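Local atomic coordinates of Lin2722 protein (Listeria innocua, PDB entry 3DS8), a protein that is of unknown function but belongs to the alpha/beta hydrolase superfamily and is probably a serine hydrolase whose substrate has not been identified. Residues D74-S77 with K78-K81; G13-A16 with S17-D20; N153-P156 with Q157-Y160; Y236-L239 with E240-T244. All coordinates share one frame; numbering follows the deposited sequence.

The four contacts punctuate one alpha/beta hydrolase domain. Contacts 1 and 2, with centres about 17 Å apart, approach its putative catalytic centre from different elements: W76 of contact 1 touches the likely nucleophile elbow (G100, S102, G104), and both W76 and S18 of contact 2 meet H10. The sulfate held by S18 also takes a bond from G11 N. Contact 3 begins a helix about 19 Å from contact 1, centre to centre; Y110 of helix 103-114 touches side chains of both. Contact 4 lies across the chain's centre from contacts 1 and 3, its centre about 30 Å from that of contact 3, and binds a second sulfate.

Contact 1 (D74-S77 with K78-K81); sequences DDWS and KWLK
Residues 74-77 and 78-81 are successive turns of one alpha helix, joined by the regular bonds K78 N to D74 O, W79 N to D75 O, L80 N to W76 O and K81 N to S77 O. W79 carries much of the side-chain contact across this turn. Its CG sits beside the backbone N (chi1 -58°), which folds the indole back along the helix and under D75. D75 CB lies over the face of the W79 six-membered ring, 4.1 Å from its centroid, a CH-pi contact. On the same face D75 O, toward the rim, stands 3.2 Å above the indole plane. W76 comes in differently: its CD1 reaches W79 CZ3 at 3.7 Å, rim against rim, with the ring planes 43° apart, so neither indole covers the other. On the solvent side the K78 chain runs past D74 O, with CG 3.4 Å from that oxygen, then bends at its end. K78 NZ gives a bond of 2.8 Å to a water that itself donates to D74 O at 3.0 Å. Inward, W76 stacks on F66, meets the H10 ring and bonds through NE1 to Q68 O, while also touching N103 and A107 of helix 103-114. L80 packs on strands 6-9 and 61-66, and S77 and D74 lean on Y110, so helix 73-91 rests on the sheet and abuts helix 103-114.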
# COMPACT_ATOMS: atom_id res chain seq x y z
N ASP A 74 4.14 7.52 -9.55
CA ASP A 74 5.44 7.08 -10.06
C ASP A 74 6.56 8.01 -9.66
O ASP A 74 7.69 7.54 -9.40
CB ASP A 74 5.43 6.72 -11.56
CG ASP A 74 5.03 7.83 -12.45
OD1 ASP A 74 4.27 8.72 -12.05
OD2 ASP A 74 5.43 7.74 -13.64
N ASP A 75 6.29 9.32 -9.52
CA ASP A 75 7.30 10.21 -8.90
C ASP A 75 7.56 9.85 -7.43
O ASP A 75 8.74 9.78 -6.97
CB ASP A 75 6.89 11.66 -9.02
CG ASP A 75 7.17 12.22 -10.42
OD1 ASP A 75 7.95 11.63 -11.18
OD2 ASP A 75 6.61 13.23 -10.76
N TRP A 76 6.49 9.59 -6.70
CA TRP A 76 6.62 9.13 -5.31
C TRP A 76 7.51 7.86 -5.23
O TRP A 76 8.38 7.76 -4.36
CB TRP A 76 5.26 8.86 -4.69
CG TRP A 76 4.57 10.07 -4.18
CD1 TRP A 76 4.89 11.37 -4.39
CD2 TRP A 76 3.41 10.07 -3.37
NE1 TRP A 76 3.97 12.20 -3.76
CE2 TRP A 76 3.06 11.41 -3.11
CE3 TRP A 76 2.65 9.04 -2.80
CZ2 TRP A 76 1.94 11.76 -2.33
CZ3 TRP A 76 1.55 9.39 -2.01
CH2 TRP A 76 1.20 10.74 -1.81
N SER A 77 7.24 6.89 -6.08
CA SER A 77 8.03 5.65 -6.06
C SER A 77 9.52 5.89 -6.25
O SER A 77 10.34 5.27 -5.57
CB SER A 77 7.52 4.71 -7.11
OG SER A 77 8.23 3.49 -7.12
N LYS A 78 9.87 6.75 -7.22
CA LYS A 78 11.28 7.13 -7.45
C LYS A 78 11.91 7.80 -6.23
O LYS A 78 13.03 7.48 -5.86
CB LYS A 78 11.39 8.07 -8.65
CG LYS A 78 11.03 7.43 -9.96
CD LYS A 78 11.23 8.42 -11.11
CE LYS A 78 10.35 8.09 -12.28
NZ LYS A 78 10.46 6.63 -12.67
N TRP A 79 11.16 8.70 -5.59
CA TRP A 79 11.65 9.37 -4.39
C TRP A 79 11.75 8.42 -3.18
O TRP A 79 12.70 8.49 -2.39
CB TRP A 79 10.80 10.59 -4.05
CG TRP A 79 10.75 11.57 -5.14
CD1 TRP A 79 11.70 11.81 -6.10
CD2 TRP A 79 9.68 12.48 -5.39
NE1 TRP A 79 11.26 12.79 -6.98
CE2 TRP A 79 10.02 13.23 -6.55
CE3 TRP A 79 8.47 12.74 -4.77
CZ2 TRP A 79 9.19 14.23 -7.07
CZ3 TRP A 79 7.63 13.72 -5.31
CH2 TRP A 79 8.01 14.47 -6.41
N LEU A 80 10.78 7.52 -3.07
CA LEU A 80 10.82 6.47 -2.05
C LEU A 80 12.06 5.60 -2.20
O LEU A 80 12.73 5.32 -1.21
CB LEU A 80 9.55 5.63 -2.13
CG LEU A 80 9.39 4.45 -1.17
CD1 LEU A 80 9.39 4.97 0.26
CD2 LEU A 80 8.11 3.70 -1.50
N LYS A 81 12.38 5.18 -3.43
CA LYS A 81 13.60 4.40 -3.69
C LYS A 81 14.85 5.10 -3.17
O LYS A 81 15.68 4.50 -2.52
CB LYS A 81 13.77 4.12 -5.20
CG LYS A 81 15.21 3.84 -5.73
CD LYS A 81 15.52 2.42 -5.67
CE LYS A 81 16.76 2.03 -6.49
NZ LYS A 81 17.74 3.07 -6.95
O HOH W 1 8.48 5.33 -11.26

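Contact 2 (G13-A16 with S17-D20); sequences GGNA and SSLD. With SO4 (sulfate ion), chain C.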
# COMPACT_ATOMS: atom_id res chain seq x y z
N GLY A 13 -2.27 14.89 -0.56
CA GLY A 13 -2.64 15.89 0.41
C GLY A 13 -2.24 15.56 1.84
O GLY A 13 -2.34 16.42 2.73
N GLY A 14 -1.75 14.34 2.06
CA GLY A 14 -1.44 13.87 3.40
C GLY A 14 0.01 14.13 3.79
O GLY A 14 0.74 14.86 3.11
N ASN A 15 0.40 13.55 4.91
CA ASN A 15 1.73 13.76 5.47
C ASN A 15 2.17 12.58 6.35
O ASN A 15 1.46 11.56 6.43
CB ASN A 15 1.79 15.09 6.21
CG ASN A 15 0.92 15.14 7.44
OD1 ASN A 15 0.59 14.14 8.02
ND2 ASN A 15 0.60 16.37 7.88
N ALA A 16 3.31 12.72 7.01
CA ALA A 16 3.86 11.60 7.81
C ALA A 16 3.00 11.24 9.02
O ALA A 16 3.27 10.26 9.68
CB ALA A 16 5.33 11.89 8.22
N SER A 17 1.99 12.04 9.32
CA SER A 17 1.09 11.77 10.46
C SER A 17 -0.23 11.17 10.03
O SER A 17 -1.05 10.80 10.87
CB SER A 17 0.80 13.09 11.18
OG SER A 17 1.96 13.52 11.81
N SER A 18 -0.43 11.06 8.72
CA SER A 18 -1.73 10.68 8.21
C SER A 18 -2.19 9.27 8.66
O SER A 18 -3.39 9.02 8.73
CB SER A 18 -1.74 10.72 6.69
OG SER A 18 -1.67 12.04 6.13
N LEU A 19 -1.26 8.34 8.84
CA LEU A 19 -1.62 6.97 9.26
C LEU A 19 -1.35 6.76 10.77
O LEU A 19 -1.16 5.63 11.24
CB LEU A 19 -0.91 5.90 8.41
CG LEU A 19 -1.60 5.60 7.08
CD1 LEU A 19 -1.60 6.83 6.11
CD2 LEU A 19 -0.97 4.33 6.38
N ASP A 20 -1.38 7.83 11.54
CA ASP A 20 -1.16 7.72 12.99
C ASP A 20 -2.23 6.93 13.72
O ASP A 20 -1.94 6.36 14.78
CB ASP A 20 -0.99 9.09 13.65
CG ASP A 20 0.45 9.65 13.52
OD1 ASP A 20 1.38 8.96 13.02
OD2 ASP A 20 0.65 10.78 13.95
S SO4 C . -4.43 11.03 3.80
O1 SO4 C . -3.67 9.92 3.90
O2 SO4 C . -5.90 10.76 3.70
O3 SO4 C . -4.25 11.87 5.01
O4 SO4 C . -4.06 11.81 2.58
O HOH W 2 1.59 8.23 8.79
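An Asx turn and a type I beta turn share N15 in the loop that leaves strand 6-9 and leads into helix 20-30. N15 OD1 accepts from S17 N at 2.8 Å, a somewhat bent bond in which the donor lies above the plane of the side-chain amide rather than on a lone pair. The torsion responsible is chi1 of 66°, which tucks CG between the backbone N and the carbonyl carbon and swings OD1 over the start of the turn. S18 N closes the backbone turn on N15 O at 3.0 Å, again from well above the carbonyl plane.

The S18 side chain bonds back to the same residue: with OG beside its own backbone N (chi1 -70°), the hydroxyl accepts a nearly straight bond of 2.8 Å from N15 N and donates to sulfate O3, also at 2.8 Å. One bond in and one bond out fix the rotation of this hydroxyl. G14 CA comes within 3.3 Å of S18 OG and within 3.4 Å of sulfate O4, so the bare glycine lets hydroxyl and anion settle close to the backbone. Further on, a second type I turn spans S17 to D20, and one water bridges A16 O to L19 N; L19 is the N-cap of helix 20-30.

The sulfate, probably from the crystallisation liquor, is also bound by G11 N, next to H10 on which S18 packs. A His-Gly pair followed by a glycine-rich loop after a central strand is familiar in lipase-like alpha/beta hydrolases, where it commonly helps form the oxyanion hole; the anion here is consistent with such a pocket.

Contact 3 (N153-P156 with Q157-Y160); sequences NSTP and QMDY
T155 O points down onto one face of the D159 carboxylate, 3.3 Å from D159 CG and almost straight above it. On that same side, S154 CB stands obliquely above D159 OD1 at 3.4 Å. Near D159 OD2, at 2.7 Å, is a water that is also 2.8 Å from S154 O, though it has more acceptors within range than protons to give them all. D159 N also donates to T155 O, at 2.8 Å, which holds the carboxylate's own backbone close to that oxygen. The turn is the start of helix 156-163, with T155 as its N-cap and P156 in the first position, where a proline costs the helix no amide bond. T155 OG1 lies between the backbone N and the carbonyl carbon (chi1 62°), and there it accepts from M158 N at 3.3 Å, long but nearly straight at 172°. The D159 carboxylate, near the helix's amino end, probably gains from the partial positive charge there. M158, a selenomethionine, stays near the cap through CB, 3.8 Å from T155 OG1, before its chain bends away toward A198. Outside, T155 N is bonded to N135 OD1, Q157 NE2 to F134 O, and Y160 OH to D114, its ring meeting that of Y110.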
# COMPACT_ATOMS: atom_id res chain seq x y z
N ASN A 153 -12.24 -0.06 -19.58
CA ASN A 153 -11.12 0.56 -20.29
C ASN A 153 -9.94 0.65 -19.35
O ASN A 153 -10.10 1.14 -18.24
CB ASN A 153 -11.49 1.94 -20.77
CG ASN A 153 -10.38 2.61 -21.55
OD1 ASN A 153 -9.84 2.03 -22.52
ND2 ASN A 153 -10.01 3.83 -21.13
N SER A 154 -8.77 0.17 -19.77
CA SER A 154 -7.57 0.30 -18.94
C SER A 154 -6.89 1.60 -19.22
O SER A 154 -6.64 1.93 -20.39
CB SER A 154 -6.56 -0.83 -19.20
OG SER A 154 -7.20 -2.07 -19.03
N THR A 155 -6.54 2.31 -18.15
CA THR A 155 -5.73 3.50 -18.23
C THR A 155 -4.24 3.16 -18.48
O THR A 155 -3.83 2.02 -18.32
CB THR A 155 -5.83 4.27 -16.92
OG1 THR A 155 -5.32 3.44 -15.87
CG2 THR A 155 -7.30 4.67 -16.62
N PRO A 156 -3.44 4.16 -18.91
CA PRO A 156 -2.00 4.00 -19.04
C PRO A 156 -1.32 3.47 -17.77
O PRO A 156 -0.40 2.64 -17.87
CB PRO A 156 -1.51 5.41 -19.39
CG PRO A 156 -2.65 5.99 -20.17
CD PRO A 156 -3.87 5.48 -19.44
N GLN A 157 -1.78 3.89 -16.60
CA GLN A 157 -1.22 3.37 -15.37
C GLN A 157 -1.47 1.86 -15.25
O GLN A 157 -0.55 1.08 -14.95
CB GLN A 157 -1.79 4.13 -14.16
CG GLN A 157 -1.38 3.57 -12.82
CD GLN A 157 -1.92 4.42 -11.69
OE1 GLN A 157 -1.36 5.46 -11.35
NE2 GLN A 157 -3.07 4.02 -11.15
N MSE A 158 -2.73 1.44 -15.47
CA MSE A 158 -3.04 0.02 -15.46
C MSE A 158 -2.25 -0.72 -16.50
O MSE A 158 -1.83 -1.84 -16.27
CB MSE A 158 -4.52 -0.28 -15.74
CG MSE A 158 -5.40 -0.21 -14.63
SE MSE A 158 -4.91 -1.49 -13.21
CE MSE A 158 -5.31 -3.29 -13.91
N ASP A 159 -2.07 -0.13 -17.69
CA ASP A 159 -1.29 -0.80 -18.72
C ASP A 159 0.14 -1.10 -18.21
O ASP A 159 0.70 -2.16 -18.49
CB ASP A 159 -1.21 0.07 -20.01
CG ASP A 159 -2.54 0.20 -20.76
OD1 ASP A 159 -3.47 -0.62 -20.58
OD2 ASP A 159 -2.63 1.14 -21.59
N TYR A 160 0.72 -0.14 -17.49
CA TYR A 160 2.06 -0.29 -16.95
C TYR A 160 2.09 -1.44 -15.94
O TYR A 160 2.95 -2.30 -15.99
CB TYR A 160 2.52 1.02 -16.25
CG TYR A 160 3.95 0.95 -15.74
CD1 TYR A 160 4.99 1.50 -16.49
CD2 TYR A 160 4.25 0.39 -14.51
CE1 TYR A 160 6.30 1.43 -16.03
CE2 TYR A 160 5.54 0.32 -14.05
CZ TYR A 160 6.55 0.84 -14.81
OH TYR A 160 7.86 0.80 -14.37
O HOH W 3 -4.53 3.04 -21.90

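Contact 4 (Y236-L239 with E240-T244); sequences YWFL and EKFKT. With SO4 (sulfate ion), chain F.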
# COMPACT_ATOMS: atom_id res chain seq x y z
N TYR A 236 -3.75 -5.16 10.41
CA TYR A 236 -3.07 -5.89 11.47
C TYR A 236 -3.01 -7.37 11.16
O TYR A 236 -1.94 -7.98 11.24
CB TYR A 236 -3.75 -5.68 12.82
CG TYR A 236 -3.24 -6.62 13.87
CD1 TYR A 236 -1.98 -6.39 14.52
CD2 TYR A 236 -3.96 -7.75 14.22
CE1 TYR A 236 -1.51 -7.23 15.45
CE2 TYR A 236 -3.48 -8.63 15.15
CZ TYR A 236 -2.26 -8.37 15.76
OH TYR A 236 -1.82 -9.23 16.73
N TRP A 237 -4.17 -7.96 10.83
CA TRP A 237 -4.24 -9.38 10.50
C TRP A 237 -3.25 -9.74 9.40
O TRP A 237 -2.54 -10.72 9.52
CB TRP A 237 -5.66 -9.78 10.07
CG TRP A 237 -5.72 -11.15 9.49
CD1 TRP A 237 -5.76 -12.30 10.16
CD2 TRP A 237 -5.75 -11.48 8.11
NE1 TRP A 237 -5.78 -13.36 9.29
CE2 TRP A 237 -5.79 -12.88 8.02
CE3 TRP A 237 -5.76 -10.73 6.94
CZ2 TRP A 237 -5.81 -13.54 6.82
CZ3 TRP A 237 -5.79 -11.40 5.75
CH2 TRP A 237 -5.83 -12.79 5.71
N PHE A 238 -3.22 -8.94 8.32
CA PHE A 238 -2.35 -9.26 7.20
C PHE A 238 -0.88 -9.14 7.59
O PHE A 238 -0.04 -9.98 7.22
CB PHE A 238 -2.68 -8.33 6.06
CG PHE A 238 -2.11 -8.73 4.75
CD1 PHE A 238 -2.55 -9.89 4.11
CD2 PHE A 238 -1.14 -7.94 4.12
CE1 PHE A 238 -2.08 -10.21 2.82
CE2 PHE A 238 -0.67 -8.26 2.87
CZ PHE A 238 -1.14 -9.38 2.22
N LEU A 239 -0.56 -8.13 8.39
CA LEU A 239 0.83 -7.87 8.79
C LEU A 239 1.33 -8.81 9.85
O LEU A 239 2.51 -9.13 9.86
CB LEU A 239 1.02 -6.41 9.25
CG LEU A 239 0.82 -5.27 8.26
CD1 LEU A 239 0.88 -3.90 9.01
CD2 LEU A 239 1.85 -5.36 7.11
N GLU A 240 0.46 -9.24 10.76
CA GLU A 240 0.94 -9.94 11.94
C GLU A 240 0.46 -11.37 12.09
O GLU A 240 1.05 -12.09 12.85
CB GLU A 240 0.59 -9.13 13.19
CG GLU A 240 1.26 -7.75 13.23
CD GLU A 240 2.77 -7.76 13.13
OE1 GLU A 240 3.38 -8.71 13.63
OE2 GLU A 240 3.31 -6.79 12.54
N LYS A 241 -0.61 -11.75 11.41
CA LYS A 241 -1.25 -13.08 11.59
C LYS A 241 -1.21 -13.92 10.33
O LYS A 241 -0.96 -15.14 10.40
CB LYS A 241 -2.69 -12.92 12.07
CG LYS A 241 -2.81 -12.24 13.41
CD LYS A 241 -2.10 -13.02 14.47
CE LYS A 241 -2.40 -12.55 15.88
NZ LYS A 241 -1.97 -13.55 16.86
N PHE A 242 -1.43 -13.28 9.18
CA PHE A 242 -1.45 -13.98 7.91
C PHE A 242 -0.05 -14.49 7.55
O PHE A 242 0.90 -13.71 7.47
CB PHE A 242 -1.98 -13.09 6.80
CG PHE A 242 -1.94 -13.75 5.43
CD1 PHE A 242 -2.76 -14.80 5.16
CD2 PHE A 242 -1.05 -13.32 4.45
CE1 PHE A 242 -2.73 -15.45 3.91
CE2 PHE A 242 -1.00 -13.96 3.20
CZ PHE A 242 -1.85 -15.01 2.93
N LYS A 243 0.04 -15.79 7.28
CA LYS A 243 1.30 -16.37 6.87
C LYS A 243 0.97 -17.45 5.85
O LYS A 243 0.00 -18.18 6.02
CB LYS A 243 2.02 -16.98 8.08
CG LYS A 243 2.52 -15.97 9.17
CD LYS A 243 3.98 -15.46 8.90
CE LYS A 243 4.41 -14.22 9.77
NZ LYS A 243 5.71 -13.51 9.28
N THR A 244 1.76 -17.55 4.79
CA THR A 244 1.54 -18.62 3.81
C THR A 244 2.85 -18.94 3.11
O THR A 244 3.69 -18.07 2.92
CB THR A 244 0.42 -18.24 2.73
OG1 THR A 244 0.06 -19.42 1.96
CG2 THR A 244 0.91 -17.12 1.81
S SO4 F . 4.75 -14.41 5.26
O1 SO4 F . 5.86 -15.29 5.65
O2 SO4 F . 3.73 -15.30 4.63
O3 SO4 F . 4.20 -13.69 6.44
O4 SO4 F . 5.24 -13.31 4.40
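F242 packs back against W237 and F238, in the last turn of helix 229-240. Its CB stands over the face of the W237 six-membered ring, 3.9 Å from the centroid and close to the normal, a clear CH-pi contact. With CG anti to the backbone N (chi1 177°), the phenyl is carried obliquely across the six-membered end of the indole: F242 CG passes W237 CH2 at 4.0 Å, and F242 CD1 meets W237 CZ2 at 3.7 Å, the planes of the two rings inclined at 46°. The other flank belongs to F238. F242 CD2 approaches F238 CE1 at 3.7 Å and CE2 follows just behind; these two phenyls point the same way and are nearly parallel, but slid apart so that they hardly overlap. The backbone makes this return possible, because W237 O accepts from both K241 N and F242 N, the latter at 2.8 Å spanning five residues. Just before this, E240 CB lies over the ring of Y236, one turn back, 4.0 Å from its centroid, while the carboxylate is salt-bridged to R59. Beyond F242, T244 N donates to sulfate O2 at 3.0 Å; K126 NZ also bonds to this sulfate, and K243 NZ does so weakly. The aromatic cluster lies against the sheet: W237, F238 and F242 touch I211 of strand 209-216, F238 and F242 also reach E173 of strand 173-180, and the chain then runs on to strand 248-250.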